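Long-range contacts in DNA polymerase II large subunit (Pyrococcus horikoshii, PDB 7OEC), which carries a mini-intein that probably cuts itself out of the precursor by protein splicing, leaving the mature polymerase and exonuclease subunit: residues I80-E85 with V133-I138; L86-E91 with I161-V166; V98-N103 with E116-I121; T9-Q14 with V22-L27. The protein carries 2 engineered substitutions. One frame throughout, in Å; residues are numbered along the deposited sequence.

Overall arrangement
Contact 4, the hairpin of strands 10-15 and 18-23 with its helix, comes first along the chain and belongs to the larger antiparallel sheet. Contacts 1 and 2 follow with alternating segments, and contact 3 lies within the span of both. Contact 1 joins the two inner strands of a four-stranded sheet, to whose outer strands, 89-93 and 119-123, contacts 2 and 3 attach other hairpins. These three contacts cluster, centres 9 to 13 Å apart; the centre of contact 4 is about 23 Å from that of contact 3 but 13 Å from that of contact 2. Contact 2 bridges the halves: N162 reaches R10 of contact 4. The arrangement fits the compact, all-beta splicing domain of inteins.

Contact 1: residues I80-E85 with V133-I138; sequences IRFELE and VAVKKI
F82 and I138 lie side by side and point the same way from neighbouring antiparallel strands, with F82 CD1 3.9 Å from I138 CG1. With I138 CG1 anti to the carbonyl carbon (chi1 -56°), I138 CG2 stands anti to the backbone N and meets I80 CG2 at 3.5 Å, a tight carbon pair. V135 CG1 comes to the F82 ring at its edge. The L84 side chain crosses that of V133 at about a right angle, CD1 on V133 CG2, and its CD2 packs against V135 CG2. On the other face E83 runs alongside K137, its OE1 3.6 Å from K137 CD, while the amino end of the lysine leads away. The E83 carboxylate serves two cations: OE2 accepts from R81 NE (3.3 Å), in the guanidinium plane, and OE1 forms a long salt bridge of 4.0 Å with K136 NZ. R81 also pairs with E91. An alanine in place of E83 would probably leave R81 with E91 alone of these two acids and cost K136 NZ its long salt bridge. The extended chain of E85 brings OE1 to A134 N (3.0 Å), using the anti lone pair. In the backbone, E83 N donates to K137 O almost straight (176°), and E83 O accepts from both K136 N (2.8 Å) and K137 N (3.1 Å). Two residues facing one, with the register shifted by one, make a classic beta bulge between the inner strands of this sheet of the intein splicing domain.

Contact 2: residues L86-E91 with I161-V166; sequences LGSSFE and INENIV
S88 to F90 pass the turn at N162 and E163 without pairing as beta strands, S88 CA lying 6.0 Å from E163 CA, so side chains make the polar links. The bent chain of E163 (chi2 98°) lays its carboxylate against S88 CB. E163 OE1 accepts from S89 N at 3.2 Å, the donor standing above the carboxylate plane. N162 ND2 donates to S89 O (2.9 Å), tilted somewhat from the carbonyl plane. The same ND2 also donates to a water that accepts from E91 N, and N162 OD1 takes R10 N, so the amide is held at both ends. The turn itself joins strands 158-161 and 165-168: E163 centres an inverse gamma turn, and N164 and I165 both face I161 in a G1 beta bulge, near the C-terminal end of the chain. A second water accepts from S89 OG (2.8 Å) and donates to G87 O and E163 OE2. A leucine in place of E163 would probably leave S89 N without its side-chain acceptor and this water without one of its partners. F90 packs against two isoleucines. Its CG sits between the backbone N and the carbonyl carbon (chi1 69°), which puts one ring face against I165 CG2, while the I161 side chain crosses F90 at about a right angle, its CD1 3.7 Å from F90 CB.

Contact 3: residues V98-N103 with E116-I121; sequences VLVYEN and EGNIII
Y101 meets I121 at the root of its ring, I121 CD1 approaching obliquely and lying 3.8 Å from Y101 CB, while outside the two segments F106 meets the same ring edge-to-face. With chi1 at -162°, Y101 CG lies opposite the backbone N, and the ring leads away from 116-121. The other flat pair, the E102 carboxylate and the N118 amide, have planes 88° apart; E102 OE1 stays 3.7 Å from N118 ND2, a loose approach. N118 OD1 is instead held by R115 N and K109 NZ, and the N118 side chain offers its CB to V100 CG1 at 3.9 Å. I120 turns its CD1 back to touch both V100 CG1 (4.0 Å) and the carbonyl oxygen of L99. The single direct hydrogen bond across the segments runs from Y101 N to I119 O at 2.8 Å, and V100 CA makes a CA-H...O contact with the same oxygen. One water donates to L99 O and accepts from I121 N, linking the backbones where they diverge. The strands cross steeply, with 109° between their directions, so direct backbone bonding is confined to this point. The crossing sets the hairpin of strands 97-102 and 105-110 against 119-123, an outer strand of the four-stranded sheet, flanked by 130-141. Strand 165-168 packs nearby, I165 on I120 and V166 on I121.

Contact 4: residues T9-Q14 with V22-L27; sequences TRILVQ and VTLKEL
T9 O receives L24 N at 2.8 Å, the donor nearly in line with the carbonyl (C=O...N angle 173°), and T23 CA adds a CA-H...O contact to the same oxygen. The bond ties the first turn of helix 24-29 to the residue just before strand 10-15. Next to it the strands of the hairpin pair in antiparallel fashion: I11 N donates to V22 O at 2.8 Å and V22 N returns to I11 O at 3.0 Å, making I11 and V22 a hydrogen-bonded pair. At the neighbouring pair, R10 and T23, the side chains diverge. T23 then ends the strand and starts the helix. Its OG1, set between the backbone N and the carbonyl carbon (chi1 63°), accepts from E26 N at 3.0 Å as the N-cap, and E26 OE1 accepts from T23 N at 2.9 Å; together they form a capping box. On the apolar face V22 CG2 meets two residues of the partner strand, I11 CG2 at 3.9 Å and V13 CG2 at 4.0 Å, the V22 and V13 side chains crossing at about a right angle. I11 CG2 also reaches the methyls L24 CD2 and L27 CD2, so strand and helix share one apolar patch, and L24 CD1 touches T9 CB. T9 OG1 is held by P6 O. Beyond the hairpin, strand 10-15 pairs with 50-56, I11 rests on V52 and L151, and L27 inserts among I50, L151, I67 and V70, seating the short helix against strands 50-56, 61-74 and 147-153 of the larger sheet.

Contact 1: residues I80-E85 with V133-I138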
# COMPACT_ATOMS: atom_id res chain seq x y z
N ILE A 80 -3.44 10.92 5.76
CA ILE A 80 -4.85 10.64 5.94
C ILE A 80 -4.98 9.20 6.42
O ILE A 80 -4.36 8.29 5.86
CB ILE A 80 -5.62 10.87 4.63
CG1 ILE A 80 -5.47 12.35 4.22
CG2 ILE A 80 -7.09 10.53 4.79
CD1 ILE A 80 -6.15 12.65 2.96
N ARG A 81 -5.77 9.00 7.46
CA ARG A 81 -6.07 7.69 7.98
C ARG A 81 -7.51 7.34 7.67
O ARG A 81 -8.43 8.13 7.93
CB ARG A 81 -5.85 7.66 9.49
CG ARG A 81 -6.15 6.32 10.15
CD ARG A 81 -5.90 6.45 11.63
NE ARG A 81 -6.41 5.32 12.38
CZ ARG A 81 -5.77 4.17 12.53
NH1 ARG A 81 -4.57 3.97 11.96
NH2 ARG A 81 -6.34 3.24 13.30
N PHE A 82 -7.70 6.17 7.10
CA PHE A 82 -9.00 5.61 6.79
C PHE A 82 -9.28 4.49 7.77
O PHE A 82 -8.49 3.54 7.87
CB PHE A 82 -8.97 5.05 5.38
CG PHE A 82 -8.65 6.08 4.36
CD1 PHE A 82 -9.61 6.99 3.96
CD2 PHE A 82 -7.38 6.17 3.84
CE1 PHE A 82 -9.33 7.97 3.08
CE2 PHE A 82 -7.08 7.13 2.87
CZ PHE A 82 -8.06 8.04 2.49
N GLU A 83 -10.39 4.59 8.47
CA GLU A 83 -10.87 3.55 9.36
C GLU A 83 -12.04 2.92 8.64
O GLU A 83 -12.97 3.63 8.23
CB GLU A 83 -11.33 4.15 10.69
CG GLU A 83 -10.13 4.92 11.29
CD GLU A 83 -10.41 5.59 12.62
OE1 GLU A 83 -11.57 5.48 13.08
OE2 GLU A 83 -9.46 6.19 13.20
N LEU A 84 -12.01 1.61 8.56
CA LEU A 84 -12.95 0.84 7.80
C LEU A 84 -13.93 0.07 8.68
O LEU A 84 -13.68 -0.25 9.85
CB LEU A 84 -12.18 -0.15 6.92
CG LEU A 84 -11.03 0.50 6.08
CD1 LEU A 84 -10.42 -0.51 5.13
CD2 LEU A 84 -11.53 1.68 5.29
N GLU A 85 -15.06 -0.23 8.06
CA GLU A 85 -16.00 -1.17 8.63
C GLU A 85 -15.23 -2.44 8.95
O GLU A 85 -14.38 -2.90 8.18
CB GLU A 85 -17.10 -1.41 7.58
CG GLU A 85 -18.18 -2.32 7.94
CD GLU A 85 -19.12 -2.63 6.76
OE1 GLU A 85 -18.87 -2.24 5.56
OE2 GLU A 85 -20.16 -3.25 7.06
N VAL A 133 -15.70 -3.50 2.22
CA VAL A 133 -15.86 -2.82 3.50
C VAL A 133 -15.98 -1.32 3.27
O VAL A 133 -15.23 -0.74 2.47
CB VAL A 133 -14.74 -3.11 4.54
CG1 VAL A 133 -14.76 -4.59 4.95
CG2 VAL A 133 -13.40 -2.69 4.05
N ALA A 134 -16.88 -0.67 3.98
CA ALA A 134 -17.04 0.76 3.81
C ALA A 134 -16.04 1.57 4.65
O ALA A 134 -15.63 1.17 5.74
CB ALA A 134 -18.46 1.14 4.21
N VAL A 135 -15.64 2.73 4.12
CA VAL A 135 -14.91 3.71 4.91
C VAL A 135 -15.86 4.29 5.94
O VAL A 135 -16.91 4.85 5.59
CB VAL A 135 -14.32 4.83 4.03
CG1 VAL A 135 -13.62 5.88 4.88
CG2 VAL A 135 -13.33 4.26 3.02
N LYS A 136 -15.49 4.19 7.21
CA LYS A 136 -16.33 4.63 8.32
C LYS A 136 -15.89 5.98 8.86
O LYS A 136 -16.74 6.82 9.22
CB LYS A 136 -16.35 3.57 9.43
CG LYS A 136 -17.26 3.92 10.63
CD LYS A 136 -17.31 2.81 11.70
CE LYS A 136 -15.91 2.56 12.31
NZ LYS A 136 -15.18 3.79 12.85
N LYS A 137 -14.59 6.24 8.84
CA LYS A 137 -14.09 7.49 9.38
C LYS A 137 -12.80 7.86 8.68
O LYS A 137 -12.00 6.99 8.35
CB LYS A 137 -13.80 7.39 10.88
CG LYS A 137 -13.54 8.75 11.49
CD LYS A 137 -13.29 8.64 13.00
CE LYS A 137 -13.08 10.02 13.66
NZ LYS A 137 -14.38 10.74 13.99
N ILE A 138 -12.59 9.15 8.47
CA ILE A 138 -11.39 9.66 7.83
C ILE A 138 -10.80 10.72 8.75
O ILE A 138 -11.53 11.60 9.24
CB ILE A 138 -11.71 10.25 6.46
CG1 ILE A 138 -12.39 9.18 5.63
CG2 ILE A 138 -10.41 10.74 5.78
CD1 ILE A 138 -12.74 9.66 4.25

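Contact 2: residues L86-E91 with I161-V166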
# COMPACT_ATOMS: atom_id res chain seq x y z
N LEU A 86 -15.50 -2.98 10.12
CA LEU A 86 -14.87 -4.17 10.70
C LEU A 86 -13.54 -3.88 11.37
O LEU A 86 -12.96 -4.80 11.97
CB LEU A 86 -14.77 -5.40 9.78
CG LEU A 86 -16.07 -5.73 9.05
CD1 LEU A 86 -15.81 -6.96 8.25
CD2 LEU A 86 -17.22 -5.97 9.96
N GLY A 87 -13.08 -2.63 11.40
CA GLY A 87 -12.03 -2.22 12.31
C GLY A 87 -10.64 -2.11 11.73
O GLY A 87 -9.72 -1.72 12.46
N SER A 88 -10.46 -2.48 10.45
CA SER A 88 -9.18 -2.33 9.78
C SER A 88 -8.94 -0.85 9.44
O SER A 88 -9.83 0.01 9.54
CB SER A 88 -9.11 -3.25 8.56
OG SER A 88 -10.10 -2.87 7.64
N SER A 89 -7.69 -0.54 9.10
CA SER A 89 -7.33 0.85 8.80
C SER A 89 -6.07 0.89 7.97
O SER A 89 -5.27 -0.05 7.95
CB SER A 89 -7.14 1.70 10.07
OG SER A 89 -6.08 1.19 10.88
N PHE A 90 -5.87 2.04 7.33
CA PHE A 90 -4.60 2.32 6.69
C PHE A 90 -4.40 3.82 6.57
O PHE A 90 -5.35 4.60 6.67
CB PHE A 90 -4.45 1.66 5.32
CG PHE A 90 -5.33 2.20 4.22
CD1 PHE A 90 -6.68 1.88 4.19
CD2 PHE A 90 -4.78 2.92 3.16
CE1 PHE A 90 -7.48 2.29 3.16
CE2 PHE A 90 -5.59 3.33 2.10
CZ PHE A 90 -6.95 2.99 2.10
N GLU A 91 -3.15 4.21 6.30
CA GLU A 91 -2.76 5.62 6.23
C GLU A 91 -1.93 5.84 4.99
O GLU A 91 -1.11 4.98 4.64
CB GLU A 91 -1.90 6.03 7.44
CG GLU A 91 -2.66 5.93 8.73
CD GLU A 91 -1.83 6.21 9.97
OE1 GLU A 91 -0.61 6.47 9.87
OE2 GLU A 91 -2.43 6.20 11.05
N ILE A 161 -2.21 -4.26 1.78
CA ILE A 161 -1.58 -3.68 2.95
C ILE A 161 -2.40 -3.90 4.21
O ILE A 161 -3.60 -4.13 4.19
CB ILE A 161 -1.28 -2.18 2.77
CG1 ILE A 161 -2.54 -1.37 2.60
CG2 ILE A 161 -0.22 -1.99 1.65
CD1 ILE A 161 -2.29 0.14 2.73
N ASN A 162 -1.71 -3.83 5.34
CA ASN A 162 -2.34 -3.93 6.65
C ASN A 162 -3.26 -5.15 6.65
O ASN A 162 -2.78 -6.25 6.34
CB ASN A 162 -2.98 -2.61 7.03
CG ASN A 162 -1.95 -1.53 7.20
OD1 ASN A 162 -0.76 -1.79 7.24
ND2 ASN A 162 -2.41 -0.29 7.30
N GLU A 163 -4.52 -5.01 7.06
CA GLU A 163 -5.44 -6.14 7.14
C GLU A 163 -6.02 -6.42 5.75
O GLU A 163 -7.22 -6.28 5.49
CB GLU A 163 -6.54 -5.85 8.15
CG GLU A 163 -5.97 -5.51 9.53
CD GLU A 163 -5.88 -3.99 9.84
OE1 GLU A 163 -5.87 -3.18 8.89
OE2 GLU A 163 -5.82 -3.62 11.06
N ASN A 164 -5.12 -6.82 4.85
CA ASN A 164 -5.50 -7.40 3.56
C ASN A 164 -6.24 -6.40 2.65
O ASN A 164 -7.06 -6.78 1.81
CB ASN A 164 -6.31 -8.70 3.74
CG ASN A 164 -5.54 -9.80 4.46
OD1 ASN A 164 -4.48 -9.62 5.01
ND2 ASN A 164 -6.11 -10.94 4.42
N ILE A 165 -5.84 -5.12 2.72
CA ILE A 165 -6.50 -4.03 2.01
C ILE A 165 -5.86 -3.83 0.64
O ILE A 165 -4.66 -3.62 0.54
CB ILE A 165 -6.41 -2.74 2.84
CG1 ILE A 165 -7.24 -2.87 4.10
CG2 ILE A 165 -6.85 -1.56 2.00
CD1 ILE A 165 -6.78 -1.94 5.21
N VAL A 166 -6.67 -3.84 -0.41
CA VAL A 166 -6.15 -3.60 -1.76
C VAL A 166 -6.02 -2.09 -1.96
O VAL A 166 -7.00 -1.35 -1.78
CB VAL A 166 -7.08 -4.19 -2.82
CG1 VAL A 166 -6.58 -3.84 -4.26
CG2 VAL A 166 -7.17 -5.68 -2.67
O HOH W 1 -7.05 -0.91 12.47
O HOH W 2 -3.86 -1.15 10.45
O HOH W 3 -0.94 2.33 7.10

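Contact 3: residues V98-N103 with E116-I121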
# COMPACT_ATOMS: atom_id res chain seq x y z
N VAL A 98 -5.68 6.11 -4.02
CA VAL A 98 -6.41 5.12 -3.24
C VAL A 98 -7.44 4.52 -4.18
O VAL A 98 -8.09 5.24 -4.94
CB VAL A 98 -7.09 5.79 -2.03
CG1 VAL A 98 -8.01 4.80 -1.26
CG2 VAL A 98 -6.03 6.32 -1.05
N LEU A 99 -7.61 3.20 -4.11
CA LEU A 99 -8.59 2.50 -4.92
C LEU A 99 -9.87 2.27 -4.13
O LEU A 99 -9.83 1.69 -3.04
CB LEU A 99 -8.06 1.16 -5.37
CG LEU A 99 -6.80 1.27 -6.20
CD1 LEU A 99 -6.38 -0.09 -6.63
CD2 LEU A 99 -6.99 2.15 -7.43
N VAL A 100 -10.98 2.74 -4.66
CA VAL A 100 -12.30 2.50 -4.09
C VAL A 100 -13.12 1.76 -5.12
O VAL A 100 -12.89 1.88 -6.32
CB VAL A 100 -12.99 3.80 -3.63
CG1 VAL A 100 -12.21 4.49 -2.53
CG2 VAL A 100 -13.13 4.74 -4.72
N TYR A 101 -14.07 0.98 -4.68
CA TYR A 101 -14.79 0.11 -5.59
C TYR A 101 -16.19 0.64 -5.80
O TYR A 101 -16.96 0.78 -4.85
CB TYR A 101 -14.87 -1.29 -5.03
CG TYR A 101 -15.21 -2.31 -6.07
CD1 TYR A 101 -16.47 -2.88 -6.12
CD2 TYR A 101 -14.25 -2.73 -7.00
CE1 TYR A 101 -16.79 -3.87 -7.07
CE2 TYR A 101 -14.56 -3.69 -7.97
CZ TYR A 101 -15.83 -4.26 -7.99
OH TYR A 101 -16.10 -5.22 -8.93
N GLU A 102 -16.51 0.99 -7.02
CA GLU A 102 -17.75 1.70 -7.31
C GLU A 102 -18.32 1.11 -8.57
O GLU A 102 -17.64 1.05 -9.60
CB GLU A 102 -17.52 3.22 -7.46
CG GLU A 102 -16.99 3.87 -6.19
CD GLU A 102 -16.98 5.40 -6.20
OE1 GLU A 102 -17.07 5.97 -5.06
OE2 GLU A 102 -16.87 6.01 -7.31
N ASN A 103 -19.57 0.65 -8.49
CA ASN A 103 -20.32 0.23 -9.67
C ASN A 103 -19.50 -0.76 -10.51
O ASN A 103 -19.41 -0.68 -11.75
CB ASN A 103 -20.78 1.45 -10.50
CG ASN A 103 -22.03 2.18 -9.89
OD1 ASN A 103 -21.91 2.99 -8.95
ND2 ASN A 103 -23.23 1.88 -10.42
N GLU A 116 -16.31 9.13 3.36
CA GLU A 116 -16.99 8.14 4.17
C GLU A 116 -18.07 7.47 3.33
O GLU A 116 -18.82 8.13 2.60
CB GLU A 116 -17.60 8.77 5.42
CG GLU A 116 -16.63 9.08 6.48
CD GLU A 116 -17.32 9.74 7.68
OE1 GLU A 116 -18.58 9.75 7.76
OE2 GLU A 116 -16.61 10.28 8.54
N GLY A 117 -18.16 6.14 3.47
CA GLY A 117 -19.10 5.35 2.72
C GLY A 117 -18.55 4.79 1.44
O GLY A 117 -19.21 3.93 0.84
N ASN A 118 -17.41 5.29 0.97
CA ASN A 118 -16.78 4.67 -0.18
C ASN A 118 -16.38 3.24 0.20
O ASN A 118 -16.09 2.94 1.37
CB ASN A 118 -15.51 5.42 -0.65
CG ASN A 118 -15.79 6.75 -1.33
OD1 ASN A 118 -14.84 7.47 -1.63
ND2 ASN A 118 -17.06 7.10 -1.56
N ILE A 119 -16.32 2.35 -0.79
CA ILE A 119 -16.00 0.93 -0.56
C ILE A 119 -14.53 0.65 -0.85
O ILE A 119 -14.02 0.98 -1.92
CB ILE A 119 -16.90 0.02 -1.42
CG1 ILE A 119 -18.37 0.25 -1.06
CG2 ILE A 119 -16.48 -1.46 -1.30
CD1 ILE A 119 -18.76 -0.13 0.34
N ILE A 120 -13.88 -0.05 0.08
CA ILE A 120 -12.53 -0.59 -0.06
C ILE A 120 -12.63 -2.10 -0.17
O ILE A 120 -13.52 -2.72 0.44
CB ILE A 120 -11.69 -0.20 1.18
CG1 ILE A 120 -11.60 1.30 1.35
CG2 ILE A 120 -10.34 -0.86 1.18
CD1 ILE A 120 -10.79 1.98 0.30
N ILE A 121 -11.76 -2.71 -0.97
CA ILE A 121 -11.74 -4.16 -1.14
C ILE A 121 -10.67 -4.73 -0.24
O ILE A 121 -9.52 -4.27 -0.24
CB ILE A 121 -11.49 -4.53 -2.62
CG1 ILE A 121 -12.61 -3.97 -3.51
CG2 ILE A 121 -11.28 -6.02 -2.80
CD1 ILE A 121 -13.98 -4.41 -3.11
O HOH W 4 -9.76 -1.19 -2.52

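Contact 4: residues T9-Q14 with V22-L27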
# COMPACT_ATOMS: atom_id res chain seq x y z
N THR A 9 3.29 0.67 8.00
CA THR A 9 2.34 -0.00 7.15
C THR A 9 2.86 -1.38 6.81
O THR A 9 4.03 -1.55 6.47
CB THR A 9 2.21 0.79 5.85
OG1 THR A 9 1.77 2.13 6.09
CG2 THR A 9 1.23 0.16 4.89
N ARG A 10 1.98 -2.38 6.89
CA ARG A 10 2.36 -3.74 6.57
C ARG A 10 2.02 -4.02 5.12
O ARG A 10 1.01 -3.52 4.59
CB ARG A 10 1.68 -4.75 7.48
CG ARG A 10 2.28 -4.82 8.88
CD ARG A 10 1.82 -3.68 9.75
NE ARG A 10 0.37 -3.66 9.99
CZ ARG A 10 -0.35 -2.55 10.20
NH1 ARG A 10 0.24 -1.33 10.19
NH2 ARG A 10 -1.67 -2.67 10.38
N ILE A 11 2.85 -4.81 4.47
CA ILE A 11 2.62 -5.20 3.09
C ILE A 11 2.80 -6.70 2.89
O ILE A 11 3.69 -7.32 3.49
CB ILE A 11 3.54 -4.39 2.16
CG1 ILE A 11 3.16 -4.64 0.71
CG2 ILE A 11 4.94 -4.66 2.49
CD1 ILE A 11 3.76 -3.60 -0.23
N LEU A 12 1.92 -7.29 2.08
CA LEU A 12 1.95 -8.72 1.80
C LEU A 12 2.95 -9.04 0.70
O LEU A 12 2.86 -8.51 -0.42
CB LEU A 12 0.57 -9.18 1.38
CG LEU A 12 0.35 -10.68 1.21
CD1 LEU A 12 0.60 -11.43 2.51
CD2 LEU A 12 -1.04 -10.97 0.64
N VAL A 13 3.93 -9.87 1.04
CA VAL A 13 5.02 -10.25 0.16
C VAL A 13 5.19 -11.76 0.21
O VAL A 13 4.61 -12.46 1.04
CB VAL A 13 6.34 -9.55 0.54
CG1 VAL A 13 6.21 -8.02 0.32
CG2 VAL A 13 6.80 -9.86 1.96
N GLN A 14 5.97 -12.25 -0.73
CA GLN A 14 6.40 -13.64 -0.76
C GLN A 14 7.91 -13.61 -0.63
O GLN A 14 8.59 -13.05 -1.50
CB GLN A 14 6.02 -14.27 -2.09
CG GLN A 14 6.24 -15.76 -1.99
CD GLN A 14 6.11 -16.43 -3.27
OE1 GLN A 14 5.20 -17.22 -3.45
NE2 GLN A 14 7.03 -16.14 -4.21
N VAL A 22 5.40 -7.81 5.96
CA VAL A 22 6.50 -7.06 6.55
C VAL A 22 6.10 -5.60 6.58
O VAL A 22 5.27 -5.17 5.78
CB VAL A 22 7.82 -7.23 5.78
CG1 VAL A 22 8.26 -8.67 5.77
CG2 VAL A 22 7.67 -6.76 4.38
N THR A 23 6.68 -4.83 7.49
CA THR A 23 6.39 -3.40 7.40
C THR A 23 7.17 -2.80 6.24
O THR A 23 8.14 -3.37 5.75
CB THR A 23 6.78 -2.65 8.67
OG1 THR A 23 8.19 -2.75 8.83
CG2 THR A 23 6.05 -3.18 9.90
N LEU A 24 6.74 -1.62 5.80
CA LEU A 24 7.47 -0.96 4.73
C LEU A 24 8.88 -0.59 5.16
O LEU A 24 9.82 -0.64 4.36
CB LEU A 24 6.71 0.27 4.27
CG LEU A 24 5.61 0.05 3.28
CD1 LEU A 24 4.92 1.30 3.02
CD2 LEU A 24 6.20 -0.42 2.02
N LYS A 25 9.05 -0.19 6.41
CA LYS A 25 10.41 0.04 6.91
C LYS A 25 11.27 -1.23 6.85
O LYS A 25 12.44 -1.19 6.41
CB LYS A 25 10.35 0.64 8.31
CG LYS A 25 11.74 1.01 8.85
CD LYS A 25 11.63 1.74 10.17
CE LYS A 25 12.93 1.58 10.95
NZ LYS A 25 12.77 1.85 12.45
N GLU A 26 10.71 -2.38 7.26
CA GLU A 26 11.43 -3.66 7.16
C GLU A 26 11.70 -4.01 5.70
O GLU A 26 12.79 -4.50 5.35
CB GLU A 26 10.62 -4.80 7.79
CG GLU A 26 10.50 -4.71 9.28
CD GLU A 26 9.58 -5.82 9.85
OE1 GLU A 26 8.51 -6.21 9.25
OE2 GLU A 26 9.94 -6.27 10.95
N LEU A 27 10.72 -3.75 4.84
CA LEU A 27 10.92 -4.01 3.41
C LEU A 27 12.10 -3.20 2.88
O LEU A 27 12.96 -3.72 2.16
CB LEU A 27 9.64 -3.70 2.64
CG LEU A 27 9.67 -3.96 1.12
CD1 LEU A 27 9.85 -5.44 0.92
CD2 LEU A 27 8.45 -3.45 0.46